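Local atomic coordinates of probable serine protease HTRA3 (Homo sapiens, PDB entry 2P3W), a protein that probably cleaves proteins as a serine protease and carries a PDZ domain that binds a phage-derived peptide ligand. Residues A[5-10]-A[45-50]; A[12-17]-A[67-72]; A[39-44]-A[53-58]; A[83-88]-A[96-101]. One frame throughout, in Å; residues are numbered along the deposited sequence. Where two conformers were deposited one is given.

Interaction 1. Residues A[5-10]-A[45-50]; sequences KRFIGI and NSPSQR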
loop_
_atom_site.group_PDB
_atom_site.type_symbol
_atom_site.label_atom_id
_atom_site.label_comp_id
_atom_site.label_asym_id
_atom_site.label_seq_id
_atom_site.Cartn_x
_atom_site.Cartn_y
_atom_site.Cartn_z
ATOM N N LYS A 5 -11.457 -2.740 -8.536
ATOM C CA LYS A 5 -10.062 -2.360 -8.423
ATOM C C LYS A 5 -9.197 -3.541 -8.784
ATOM O O LYS A 5 -9.432 -4.637 -8.271
ATOM C CB LYS A 5 -9.726 -1.942 -6.984
ATOM C CG LYS A 5 -8.361 -1.367 -6.881
ATOM C CD LYS A 5 -8.374 0.069 -7.300
ATOM C CE LYS A 5 -7.003 0.684 -7.193
ATOM N NZ LYS A 5 -7.087 2.081 -7.694
ATOM N N ARG A 6 -8.225 -3.317 -9.672
ATOM C CA ARG A 6 -7.223 -4.313 -10.080
ATOM C C ARG A 6 -5.910 -3.835 -9.503
ATOM O O ARG A 6 -5.552 -2.670 -9.648
ATOM C CB ARG A 6 -7.088 -4.395 -11.624
ATOM C CG ARG A 6 -8.341 -4.867 -12.284
ATOM C CD ARG A 6 -8.506 -4.430 -13.745
ATOM N NE ARG A 6 -9.936 -4.224 -13.973
ATOM C CZ ARG A 6 -10.825 -5.209 -14.097
ATOM N NH1 ARG A 6 -10.446 -6.480 -14.109
ATOM N NH2 ARG A 6 -12.113 -4.915 -14.203
ATOM N N PHE A 7 -5.184 -4.721 -8.833
ATOM C CA PHE A 7 -3.951 -4.302 -8.208
ATOM C C PHE A 7 -2.921 -5.408 -8.164
ATOM O O PHE A 7 -3.243 -6.594 -8.172
ATOM C CB PHE A 7 -4.208 -3.765 -6.792
ATOM C CG PHE A 7 -4.507 -4.822 -5.758
ATOM C CD1 PHE A 7 -5.794 -5.323 -5.601
ATOM C CD2 PHE A 7 -3.504 -5.304 -4.912
ATOM C CE1 PHE A 7 -6.055 -6.300 -4.627
ATOM C CE2 PHE A 7 -3.752 -6.260 -3.994
ATOM C CZ PHE A 7 -5.022 -6.766 -3.836
ATOM N N ILE A 8 -1.652 -4.998 -8.137
ATOM C CA ILE A 8 -0.575 -5.970 -7.926
ATOM C C ILE A 8 0.162 -5.852 -6.590
ATOM O O ILE A 8 0.865 -6.785 -6.199
ATOM C CB ILE A 8 0.461 -5.981 -9.082
ATOM C CG1 ILE A 8 1.142 -4.630 -9.266
ATOM C CG2 ILE A 8 -0.243 -6.419 -10.376
ATOM C CD1 ILE A 8 2.313 -4.610 -10.259
ATOM N N GLY A 9 0.018 -4.729 -5.892
ATOM C CA GLY A 9 0.559 -4.614 -4.554
ATOM C C GLY A 9 2.002 -4.154 -4.436
ATOM O O GLY A 9 2.765 -4.680 -3.612
ATOM N N ILE A 10 2.378 -3.157 -5.231
ATOM C CA ILE A 10 3.661 -2.497 -5.016
ATOM C C ILE A 10 3.477 -1.000 -4.947
ATOM O O ILE A 10 2.549 -0.464 -5.580
ATOM C CB ILE A 10 4.693 -2.858 -6.101
ATOM C CG1 ILE A 10 4.256 -2.386 -7.472
ATOM C CG2 ILE A 10 4.971 -4.357 -6.168
ATOM C CD1 ILE A 10 5.411 -2.446 -8.504
ATOM N N ASN A 45 -0.102 -9.088 1.348
ATOM C CA ASN A 45 -1.057 -10.132 0.898
ATOM C C ASN A 45 -1.443 -9.881 -0.553
ATOM O O ASN A 45 -2.606 -9.777 -0.877
ATOM C CB ASN A 45 -2.289 -10.082 1.770
ATOM C CG ASN A 45 -2.010 -10.591 3.167
ATOM O OD1 ASN A 45 -1.639 -11.751 3.328
ATOM N ND2 ASN A 45 -2.169 -9.728 4.180
ATOM N N SER A 46 -0.452 -9.787 -1.425
ATOM C CA SER A 46 -0.676 -9.283 -2.763
ATOM C C SER A 46 -0.106 -10.213 -3.838
ATOM O O SER A 46 0.725 -11.083 -3.548
ATOM C CB SER A 46 0.045 -7.940 -2.912
ATOM O OG SER A 46 1.442 -8.128 -2.765
ATOM N N PRO A 47 -0.543 -10.020 -5.085
ATOM C CA PRO A 47 0.069 -10.756 -6.196
ATOM C C PRO A 47 1.598 -10.647 -6.230
ATOM O O PRO A 47 2.274 -11.636 -6.509
ATOM C CB PRO A 47 -0.561 -10.115 -7.413
ATOM C CG PRO A 47 -1.887 -9.683 -6.918
ATOM C CD PRO A 47 -1.644 -9.167 -5.562
ATOM N N SER A 48 2.128 -9.454 -5.966
ATOM C CA SER A 48 3.569 -9.233 -6.013
ATOM C C SER A 48 4.310 -9.994 -4.886
ATOM O O SER A 48 5.343 -10.638 -5.128
ATOM C CB SER A 48 3.893 -7.751 -6.034
ATOM O OG SER A 48 3.366 -7.136 -7.198
ATOM N N GLN A 49 3.745 -9.992 -3.680
ATOM C CA GLN A 49 4.340 -10.758 -2.590
ATOM C C GLN A 49 4.298 -12.267 -2.893
ATOM O O GLN A 49 5.312 -12.980 -2.798
ATOM C CB GLN A 49 3.662 -10.441 -1.261
ATOM C CG GLN A 49 4.301 -11.152 -0.076
ATOM C CD GLN A 49 5.748 -10.739 0.189
ATOM O OE1 GLN A 49 6.119 -9.564 0.056
ATOM N NE2 GLN A 49 6.569 -11.708 0.629
ATOM N N ARG A 50 3.140 -12.753 -3.319
ATOM C CA ARG A 50 2.980 -14.182 -3.612
ATOM C C ARG A 50 3.887 -14.630 -4.764
ATOM O O ARG A 50 4.380 -15.767 -4.793
ATOM C CB ARG A 50 1.530 -14.474 -3.979
ATOM C CG ARG A 50 0.541 -14.305 -2.830
ATOM C CD ARG A 50 -0.887 -14.759 -3.231
ATOM N NE ARG A 50 -1.588 -14.006 -4.279
ATOM C CZ ARG A 50 -2.359 -12.927 -4.078
ATOM N NH1 ARG A 50 -2.488 -12.403 -2.862
ATOM N NH2 ARG A 50 -2.987 -12.341 -5.099
#
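S48 grips the carbonyl of I8 twice. Its backbone N lies 3.0 Å from I8 O (N-H...O 147°), while its OG donates to the same I8 O at 2.7 Å from above the carbonyl plane, a placement set by chi1 -62°, which keeps OG beside S48's own backbone N. The same OG touches I10 CG2 at 3.4 Å. S46 CB packs on G9 CA at 3.7 Å, at a glycine with positive phi. P47 adds its ring: CD is 3.9 Å from F7 CE2, the two side chains crossing at about a right angle. All of this is buried. N45, Q49 and R50 form the exposed side, where R50 pairs with E101 and N45 ND2 bonds to E41 of the second subunit. S46 OG, the N-cap, accepts from Q49 N at 3.1 Å and bonds to A43 O. The segment F7-I10 matches the carboxylate-binding loop of PDZ domains: I8, G9 and I10 make backbone hydrogen bonds to the second subunit, whose V112, ending its phage-derived tail, packs on I8 and I10. Two donors on I8 O would fix this peptide unit's rotation and probably polarise it, favouring the G9 N-H as a donor.

Interaction 2. Residues A[12-17]-A[67-72]; sequences MRTITP and LVDSSE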
loop_
_atom_site.group_PDB
_atom_site.type_symbol
_atom_site.label_atom_id
_atom_site.label_comp_id
_atom_site.label_asym_id
_atom_site.label_seq_id
_atom_site.Cartn_x
_atom_site.Cartn_y
_atom_site.Cartn_z
ATOM N N MET A 12 5.397 2.043 -6.298
ATOM C CA MET A 12 6.340 2.141 -7.387
ATOM C C MET A 12 6.824 3.566 -7.566
ATOM O O MET A 12 6.099 4.535 -7.285
ATOM C CB MET A 12 5.689 1.634 -8.688
ATOM C CG MET A 12 4.476 2.425 -9.145
ATOM S SD MET A 12 3.820 1.963 -10.748
ATOM C CE MET A 12 2.369 2.947 -10.800
ATOM N N ARG A 13 8.064 3.701 -8.021
ATOM C CA ARG A 13 8.676 4.979 -8.310
ATOM C C ARG A 13 9.365 4.921 -9.678
ATOM O O ARG A 13 10.062 3.944 -9.983
ATOM C CB ARG A 13 9.738 5.275 -7.245
ATOM C CG ARG A 13 9.171 5.496 -5.863
ATOM C CD ARG A 13 10.251 5.660 -4.811
ATOM N NE ARG A 13 11.111 6.823 -5.043
ATOM C CZ ARG A 13 12.244 7.082 -4.388
ATOM N NH1 ARG A 13 12.725 6.243 -3.467
ATOM N NH2 ARG A 13 12.925 8.191 -4.659
ATOM N N THR A 14 9.177 5.945 -10.507
ATOM C CA THR A 14 9.901 6.032 -11.778
ATOM C C THR A 14 11.419 6.214 -11.575
ATOM O O THR A 14 11.839 7.099 -10.827
ATOM C CB THR A 14 9.369 7.217 -12.631
ATOM O OG1 THR A 14 7.972 7.024 -12.875
ATOM C CG2 THR A 14 10.113 7.313 -13.951
ATOM N N ILE A 15 12.230 5.389 -12.254
ATOM C CA ILE A 15 13.686 5.572 -12.254
ATOM C C ILE A 15 14.035 6.888 -12.953
ATOM O O ILE A 15 13.667 7.118 -14.119
ATOM C CB ILE A 15 14.419 4.402 -12.947
ATOM C CG1 ILE A 15 14.281 3.081 -12.147
ATOM C CG2 ILE A 15 15.898 4.759 -13.212
ATOM C CD1 ILE A 15 15.156 2.948 -10.946
ATOM N N THR A 16 14.747 7.730 -12.222
ATOM C CA THR A 16 15.274 8.998 -12.721
ATOM C C THR A 16 16.765 9.021 -12.421
ATOM O O THR A 16 17.248 8.217 -11.626
ATOM C CB THR A 16 14.622 10.165 -11.980
ATOM O OG1 THR A 16 14.986 10.105 -10.595
ATOM C CG2 THR A 16 13.112 10.120 -12.116
ATOM N N PRO A 17 17.504 9.953 -13.047
ATOM C CA PRO A 17 18.923 10.134 -12.717
ATOM C C PRO A 17 19.164 10.354 -11.221
ATOM O O PRO A 17 20.135 9.825 -10.676
ATOM C CB PRO A 17 19.311 11.378 -13.517
ATOM C CG PRO A 17 18.358 11.404 -14.647
ATOM C CD PRO A 17 17.073 10.841 -14.141
ATOM N N LEU A 67 9.450 -0.496 -20.006
ATOM C CA LEU A 67 8.877 0.457 -19.048
ATOM C C LEU A 67 9.846 1.582 -18.735
ATOM O O LEU A 67 10.994 1.329 -18.346
ATOM C CB LEU A 67 8.496 -0.261 -17.754
ATOM C CG LEU A 67 7.265 -1.164 -17.875
ATOM C CD1 LEU A 67 7.087 -2.066 -16.664
ATOM C CD2 LEU A 67 6.033 -0.335 -18.115
ATOM N N VAL A 68 9.394 2.821 -18.930
ATOM C CA VAL A 68 10.190 3.998 -18.566
ATOM C C VAL A 68 9.501 4.882 -17.521
ATOM O O VAL A 68 10.159 5.699 -16.894
ATOM C CB VAL A 68 10.586 4.831 -19.803
ATOM C CG1 VAL A 68 11.362 3.955 -20.796
ATOM C CG2 VAL A 68 9.356 5.460 -20.481
ATOM N N ASP A 69 8.186 4.732 -17.340
ATOM C CA ASP A 69 7.433 5.623 -16.425
ATOM C C ASP A 69 6.357 4.863 -15.690
ATOM O O ASP A 69 5.718 3.972 -16.232
ATOM C CB ASP A 69 6.782 6.780 -17.199
ATOM C CG ASP A 69 6.247 7.872 -16.279
ATOM O OD1 ASP A 69 5.032 7.893 -15.959
ATOM O OD2 ASP A 69 7.057 8.702 -15.837
ATOM N N SER A 70 6.163 5.198 -14.424
ATOM C CA SER A 70 5.180 4.484 -13.603
ATOM C C SER A 70 3.767 4.461 -14.225
ATOM O O SER A 70 3.046 3.453 -14.100
ATOM C CB SER A 70 5.165 5.055 -12.191
ATOM O OG SER A 70 4.729 6.398 -12.192
ATOM N N SER A 71 3.378 5.521 -14.922
ATOM C CA SER A 71 2.054 5.568 -15.564
ATOM C C SER A 71 1.823 4.394 -16.519
ATOM O O SER A 71 0.669 3.938 -16.706
ATOM C CB SER A 71 1.868 6.892 -16.308
ATOM O OG SER A 71 2.789 7.024 -17.386
ATOM N N GLU A 72 2.902 3.908 -17.138
ATOM C CA GLU A 72 2.799 2.788 -18.075
ATOM C C GLU A 72 2.483 1.513 -17.322
ATOM O O GLU A 72 1.717 0.685 -17.807
ATOM C CB GLU A 72 4.101 2.606 -18.863
ATOM C CG GLU A 72 4.430 3.784 -19.767
ATOM C CD GLU A 72 5.838 3.749 -20.317
ATOM O OE1 GLU A 72 6.735 3.156 -19.697
ATOM O OE2 GLU A 72 6.052 4.352 -21.381
HETATM O O HOH W 1 5.069 6.619 -9.258
HETATM O O HOH W 2 6.767 9.338 -12.712
HETATM O O HOH W 3 12.783 5.295 -16.089
#
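T14 OG1 accepts the backbone N-H of S70 at 3.0 Å and 163°, at the start of helix 70-79, where D69 and E72 form a capping box. Strand 10-14 and this helix are the two elements that flank the peptide groove of a PDZ domain. Chi1 of T14 (-59°) holds OG1 beside the backbone N and sends CG2 to V68 O, 3.4 Å away. T14 OG1 has a second strong partner, a water at 2.6 Å; that water donates to D69 OD2. The approach of T14 OG1 to S70 OG is weak. Another water donates to M12 O and lies 3.0 Å from S70 OG. A third sits between I15 O and V68 O.

The capping box serves the amides around the N-cap, with S70 N left to T14. E72 OE1 takes V68 N nearly end-on to its C-O bond at 2.8 Å, and D69 N from above the carboxylate plane. D69 OD1 accepts both S71 N and S71 OG, which reach it from opposite faces of its plane, the hydroxyl at 2.8 Å. R110 of the second subunit, in its phage-derived tail, packs on M12, S70 and S71, and M12 pairs with a strand of that chain, so the sheet continues across the interface. The apolar part of the contact is M12: extended beyond CG, its chain passes S70 CB with SD at 3.7 Å and sets CE 3.4 Å from S70 O.

Interaction 3. Residues A[39-44]-A[53-58]; sequences VQEVAP and IQDGDI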
loop_
_atom_site.group_PDB
_atom_site.type_symbol
_atom_site.label_atom_id
_atom_site.label_comp_id
_atom_site.label_asym_id
_atom_site.label_seq_id
_atom_site.Cartn_x
_atom_site.Cartn_y
_atom_site.Cartn_z
ATOM N N VAL A 39 10.746 -0.638 -7.219
ATOM C CA VAL A 39 9.800 -1.170 -6.230
ATOM C C VAL A 39 10.219 -0.676 -4.848
ATOM O O VAL A 39 11.120 -1.235 -4.199
ATOM C CB VAL A 39 9.716 -2.712 -6.257
ATOM C CG1 VAL A 39 8.689 -3.226 -5.232
ATOM C CG2 VAL A 39 9.412 -3.219 -7.657
ATOM N N GLN A 40 9.548 0.393 -4.412
ATOM C CA GLN A 40 9.805 0.981 -3.101
ATOM C C GLN A 40 9.287 0.083 -1.983
ATOM O O GLN A 40 9.971 -0.100 -0.987
ATOM C CB GLN A 40 9.195 2.388 -3.012
ATOM C CG GLN A 40 9.383 3.101 -1.681
ATOM C CD GLN A 40 10.812 3.440 -1.324
ATOM O OE1 GLN A 40 11.624 3.728 -2.187
ATOM N NE2 GLN A 40 11.105 3.487 -0.018
ATOM N N GLU A 41 8.078 -0.452 -2.142
ATOM C CA GLU A 41 7.480 -1.344 -1.137
ATOM C C GLU A 41 6.618 -2.427 -1.816
ATOM O O GLU A 41 6.099 -2.225 -2.919
ATOM C CB GLU A 41 6.589 -0.562 -0.153
ATOM C CG GLU A 41 7.235 0.559 0.629
ATOM C CD GLU A 41 8.341 0.106 1.582
ATOM O OE1 GLU A 41 9.206 0.972 1.895
ATOM O OE2 GLU A 41 8.350 -1.084 2.012
ATOM N N VAL A 42 6.514 -3.584 -1.150
ATOM C CA VAL A 42 5.589 -4.646 -1.565
ATOM C C VAL A 42 4.551 -4.874 -0.477
ATOM O O VAL A 42 4.896 -5.049 0.709
ATOM C CB VAL A 42 6.345 -5.972 -1.831
ATOM C CG1 VAL A 42 5.382 -7.035 -2.324
ATOM C CG2 VAL A 42 7.492 -5.752 -2.821
ATOM N N ALA A 43 3.272 -4.840 -0.843
ATOM C CA ALA A 43 2.210 -5.089 0.131
ATOM C C ALA A 43 2.139 -6.595 0.494
ATOM O O ALA A 43 2.336 -7.452 -0.368
ATOM C CB ALA A 43 0.855 -4.579 -0.383
ATOM N N PRO A 44 1.901 -6.927 1.773
ATOM C CA PRO A 44 2.037 -8.321 2.262
ATOM C C PRO A 44 1.137 -9.414 1.671
ATOM O O PRO A 44 1.568 -10.565 1.576
ATOM C CB PRO A 44 1.732 -8.214 3.761
ATOM C CG PRO A 44 1.319 -6.844 4.001
ATOM C CD PRO A 44 1.610 -5.982 2.871
ATOM N N ILE A 53 8.224 -10.868 -6.027
ATOM C CA ILE A 53 8.789 -9.537 -6.163
ATOM C C ILE A 53 9.188 -9.010 -4.770
ATOM O O ILE A 53 8.526 -9.302 -3.763
ATOM C CB ILE A 53 7.812 -8.632 -6.918
ATOM C CG1 ILE A 53 7.724 -9.131 -8.405
ATOM C CG2 ILE A 53 8.253 -7.171 -6.829
ATOM C CD1 ILE A 53 6.755 -8.441 -9.269
ATOM N N GLN A 54 10.294 -8.270 -4.725
ATOM C CA GLN A 54 10.893 -7.795 -3.476
ATOM C C GLN A 54 11.236 -6.320 -3.590
ATOM O O GLN A 54 11.525 -5.822 -4.681
ATOM C CB GLN A 54 12.142 -8.593 -3.152
ATOM C CG GLN A 54 11.816 -10.031 -2.788
ATOM C CD GLN A 54 13.015 -10.956 -2.738
ATOM O OE1 GLN A 54 14.173 -10.510 -2.797
ATOM N NE2 GLN A 54 12.746 -12.271 -2.581
ATOM N N ASP A 55 11.218 -5.602 -2.462
ATOM C CA ASP A 55 11.585 -4.195 -2.555
ATOM C C ASP A 55 13.044 -4.052 -3.011
ATOM O O ASP A 55 13.906 -4.910 -2.769
ATOM C CB ASP A 55 11.253 -3.401 -1.289
ATOM C CG ASP A 55 11.804 -4.018 -0.041
ATOM O OD1 ASP A 55 12.963 -4.480 -0.052
ATOM O OD2 ASP A 55 11.087 -4.005 0.971
ATOM N N GLY A 56 13.292 -2.998 -3.769
ATOM C CA GLY A 56 14.577 -2.781 -4.408
ATOM C C GLY A 56 14.620 -3.286 -5.850
ATOM O O GLY A 56 15.546 -2.934 -6.597
ATOM N N ASP A 57 13.662 -4.143 -6.220
ATOM C CA ASP A 57 13.573 -4.693 -7.576
ATOM C C ASP A 57 13.335 -3.556 -8.550
ATOM O O ASP A 57 12.691 -2.561 -8.208
ATOM C CB ASP A 57 12.434 -5.701 -7.672
ATOM C CG ASP A 57 12.783 -7.059 -7.125
ATOM O OD1 ASP A 57 13.940 -7.286 -6.712
ATOM O OD2 ASP A 57 11.875 -7.924 -7.175
ATOM N N ILE A 58 13.886 -3.652 -9.751
ATOM C CA ILE A 58 13.510 -2.706 -10.815
ATOM C C ILE A 58 12.782 -3.458 -11.921
ATOM O O ILE A 58 13.335 -4.393 -12.495
ATOM C CB ILE A 58 14.742 -1.956 -11.370
ATOM C CG1 ILE A 58 15.441 -1.148 -10.269
ATOM C CG2 ILE A 58 14.341 -1.006 -12.513
ATOM C CD1 ILE A 58 16.844 -0.678 -10.577
HETATM O O HOH W 4 8.286 -3.741 1.174
#
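V39 lies side by side with D57, its CG2 3.9 Å from D57 CB, and its other branch, CG1, turns to Q54 O. With CG1 anti to the backbone N (chi1 -179°), CG2 stays next to V39 N on the side of D57, and also comes within 4.2 Å of I53 CG2. Three residues further along the strand, V42 CG2 rests 3.7 Å from D55 N. The backbones are stitched at two points: V39 N donates to D57 O at 2.9 Å, and G56 N to V39 O at 2.8 Å and 174°. These bonds join strand 37-42 of the PDZ sheet to the type II turn Q54-D57, whose third residue, G56, has the positive phi of that turn. D57 ties the turn together, OD2 accepting Q54 N from above the carboxylate plane, while OD1 pairs with R89. On the side of strand 10-14, Q40 and E41 form a classic beta bulge facing R11. The like charges E41 OE2 and D55 OD2 stand 4.1 Å apart, carboxylate planes at 76°; a water donates to both and accepts from V42 N, and E41 OE2 takes a hydrogen bond from N45 ND2 of the second subunit.

Interaction 4. Residues A[83-88]-A[96-101]; sequences LLLEVR and FSIAPE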
loop_
_atom_site.group_PDB
_atom_site.type_symbol
_atom_site.label_atom_id
_atom_site.label_comp_id
_atom_site.label_asym_id
_atom_site.label_seq_id
_atom_site.Cartn_x
_atom_site.Cartn_y
_atom_site.Cartn_z
ATOM N N LEU A 83 0.513 -10.272 -15.943
ATOM C CA LEU A 83 1.635 -9.457 -16.392
ATOM C C LEU A 83 2.924 -10.269 -16.278
ATOM O O LEU A 83 3.301 -10.706 -15.169
ATOM C CB LEU A 83 1.751 -8.209 -15.513
ATOM C CG LEU A 83 0.527 -7.271 -15.398
ATOM C CD1 LEU A 83 0.942 -6.008 -14.626
ATOM C CD2 LEU A 83 0.030 -6.920 -16.729
ATOM N N LEU A 84 3.605 -10.444 -17.415
ATOM C CA LEU A 84 4.943 -11.028 -17.438
ATOM C C LEU A 84 5.939 -9.897 -17.205
ATOM O O LEU A 84 6.208 -9.104 -18.096
ATOM C CB LEU A 84 5.174 -11.768 -18.760
ATOM C CG LEU A 84 4.248 -12.958 -19.033
ATOM C CD1 LEU A 84 4.343 -13.400 -20.473
ATOM C CD2 LEU A 84 4.554 -14.123 -18.110
ATOM N N LEU A 85 6.474 -9.836 -15.986
ATOM C CA LEU A 85 7.301 -8.710 -15.554
ATOM C C LEU A 85 8.760 -9.126 -15.532
ATOM O O LEU A 85 9.095 -10.099 -14.870
ATOM C CB LEU A 85 6.880 -8.223 -14.167
ATOM C CG LEU A 85 5.442 -7.667 -14.033
ATOM C CD1 LEU A 85 5.116 -7.215 -12.644
ATOM C CD2 LEU A 85 5.228 -6.537 -15.023
ATOM N N GLU A 86 9.587 -8.380 -16.257
ATOM C CA GLU A 86 11.037 -8.554 -16.294
ATOM C C GLU A 86 11.627 -7.649 -15.229
ATOM O O GLU A 86 11.376 -6.441 -15.222
ATOM C CB GLU A 86 11.555 -8.134 -17.677
ATOM C CG GLU A 86 13.031 -8.424 -18.035
ATOM C CD GLU A 86 13.310 -8.194 -19.544
ATOM O OE1 GLU A 86 12.605 -8.775 -20.406
ATOM O OE2 GLU A 86 14.221 -7.410 -19.878
ATOM N N VAL A 87 12.415 -8.236 -14.339
ATOM C CA VAL A 87 12.937 -7.539 -13.180
ATOM C C VAL A 87 14.462 -7.665 -13.120
ATOM O O VAL A 87 15.037 -8.704 -13.416
ATOM C CB VAL A 87 12.321 -8.135 -11.882
ATOM C CG1 VAL A 87 13.185 -7.870 -10.649
ATOM C CG2 VAL A 87 10.858 -7.669 -11.693
ATOM N N ARG A 88 15.104 -6.566 -12.749
ATOM C CA ARG A 88 16.519 -6.544 -12.418
ATOM C C ARG A 88 16.644 -6.538 -10.907
ATOM O O ARG A 88 16.116 -5.620 -10.254
ATOM C CB ARG A 88 17.173 -5.275 -12.955
ATOM C CG ARG A 88 17.040 -5.077 -14.440
ATOM C CD ARG A 88 17.908 -6.030 -15.206
ATOM N NE ARG A 88 17.675 -5.855 -16.637
ATOM C CZ ARG A 88 16.884 -6.620 -17.395
ATOM N NH1 ARG A 88 16.221 -7.655 -16.881
ATOM N NH2 ARG A 88 16.760 -6.337 -18.697
ATOM N N PHE A 96 8.759 -12.835 -13.811
ATOM C CA PHE A 96 7.648 -13.169 -12.906
ATOM C C PHE A 96 6.340 -13.103 -13.710
ATOM O O PHE A 96 6.247 -12.357 -14.665
ATOM C CB PHE A 96 7.547 -12.181 -11.745
ATOM C CG PHE A 96 8.747 -12.169 -10.838
ATOM C CD1 PHE A 96 8.920 -13.150 -9.896
ATOM C CD2 PHE A 96 9.736 -11.210 -10.990
ATOM C CE1 PHE A 96 10.054 -13.174 -9.074
ATOM C CE2 PHE A 96 10.863 -11.218 -10.154
ATOM C CZ PHE A 96 11.013 -12.199 -9.200
ATOM N N SER A 97 5.369 -13.943 -13.349
ATOM C CA SER A 97 4.041 -13.827 -13.940
ATOM C C SER A 97 3.078 -13.492 -12.819
ATOM O O SER A 97 2.788 -14.276 -11.941
ATOM C CB SER A 97 3.601 -15.053 -14.725
ATOM O OG SER A 97 2.372 -14.755 -15.370
ATOM N N ILE A 98 2.651 -12.242 -12.845
ATOM C CA ILE A 98 1.911 -11.644 -11.742
ATOM C C ILE A 98 0.527 -11.300 -12.238
ATOM O O ILE A 98 0.357 -10.366 -13.022
ATOM C CB ILE A 98 2.576 -10.331 -11.210
ATOM C CG1 ILE A 98 4.058 -10.566 -10.813
ATOM C CG2 ILE A 98 1.775 -9.786 -10.062
ATOM C CD1 ILE A 98 4.268 -11.618 -9.739
ATOM N N ALA A 99 -0.475 -12.063 -11.800
ATOM C CA ALA A 99 -1.863 -11.758 -12.133
ATOM C C ALA A 99 -2.474 -10.698 -11.217
ATOM O O ALA A 99 -2.559 -10.923 -10.002
ATOM C CB ALA A 99 -2.707 -13.062 -12.033
ATOM N N PRO A 100 -2.906 -9.544 -11.772
ATOM C CA PRO A 100 -3.571 -8.566 -10.894
ATOM C C PRO A 100 -4.781 -9.172 -10.201
ATOM O O PRO A 100 -5.558 -9.863 -10.827
ATOM C CB PRO A 100 -3.995 -7.433 -11.861
ATOM C CG PRO A 100 -3.015 -7.539 -13.004
ATOM C CD PRO A 100 -2.747 -9.040 -13.152
ATOM N N GLU A 101 -4.878 -8.955 -8.901
ATOM C CA GLU A 101 -6.045 -9.317 -8.089
ATOM C C GLU A 101 -7.163 -8.322 -8.327
ATOM O O GLU A 101 -6.924 -7.129 -8.416
ATOM C CB GLU A 101 -5.645 -9.315 -6.618
ATOM C CG GLU A 101 -6.719 -9.758 -5.655
ATOM C CD GLU A 101 -6.162 -10.129 -4.258
ATOM O OE1 GLU A 101 -4.926 -10.399 -4.087
ATOM O OE2 GLU A 101 -6.986 -10.111 -3.305
#
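The F96 ring is met at its edge by V87, whose CB lies in the ring plane; V87 CG2 is 3.8 Å from F96 CD2, near that plane. Chi1 of -63° keeps CG beside the F96 backbone N, from where the ring reaches across to V87 on the neighbouring strand. I53 also packs on F96. Two other flat groups, the R88 guanidinium and the E86 carboxylate, meet within strand 83-88: a salt bridge joins R88 NH2 to the anti side of E86 OE2 at 3.0 Å, and R88 NH1 pairs with D93.

Four backbone hydrogen bonds hold the strands. L83 N and O bond to I98 O and N, each at 2.9 Å, and L85 does the same with F96, its N 2.9 Å from F96 O and its O 3.0 Å from F96 N. Between these rungs, L84 and S97 form a non-hydrogen-bonded pair, with L84 CA 3.3 Å from F96 O in a CA-H...O contact. The strands run antiparallel at 142°, as the last hairpin of the PDZ sheet. One face carries L83, L85, F96 and I98, and there L85 CD1 meets I98 CG1 at 4.0 Å, the two side chains crossing at about a right angle; L84 and S97 lie on the exposed face. Polar bonding across the hairpin is thus confined to backbone rungs, and its side-chain cohesion is apolar.

From the N terminus, strand 5-7 and the loop after it meet helix 47-51 in interaction 1, closing a loop of 34 residues. Strand 10-14 then opens interaction 2, which closes only at the start of helix 70-79, so interactions 1 and 2 cross. Interaction 3 crosses interaction 1 as well, but is nested inside the loop of interaction 2; it ties strand 37-42 to the turn before strand 58-62. Interaction 4 follows in series and shuts the 83-103 hairpin. Direct links join the sites: G9 O with A43 N, F7 O with E101 N, R13 NH1 with Q40 OE1 and I58 O with R88 N. Interactions 2 and 4 lie on opposite sides of the chain's centre.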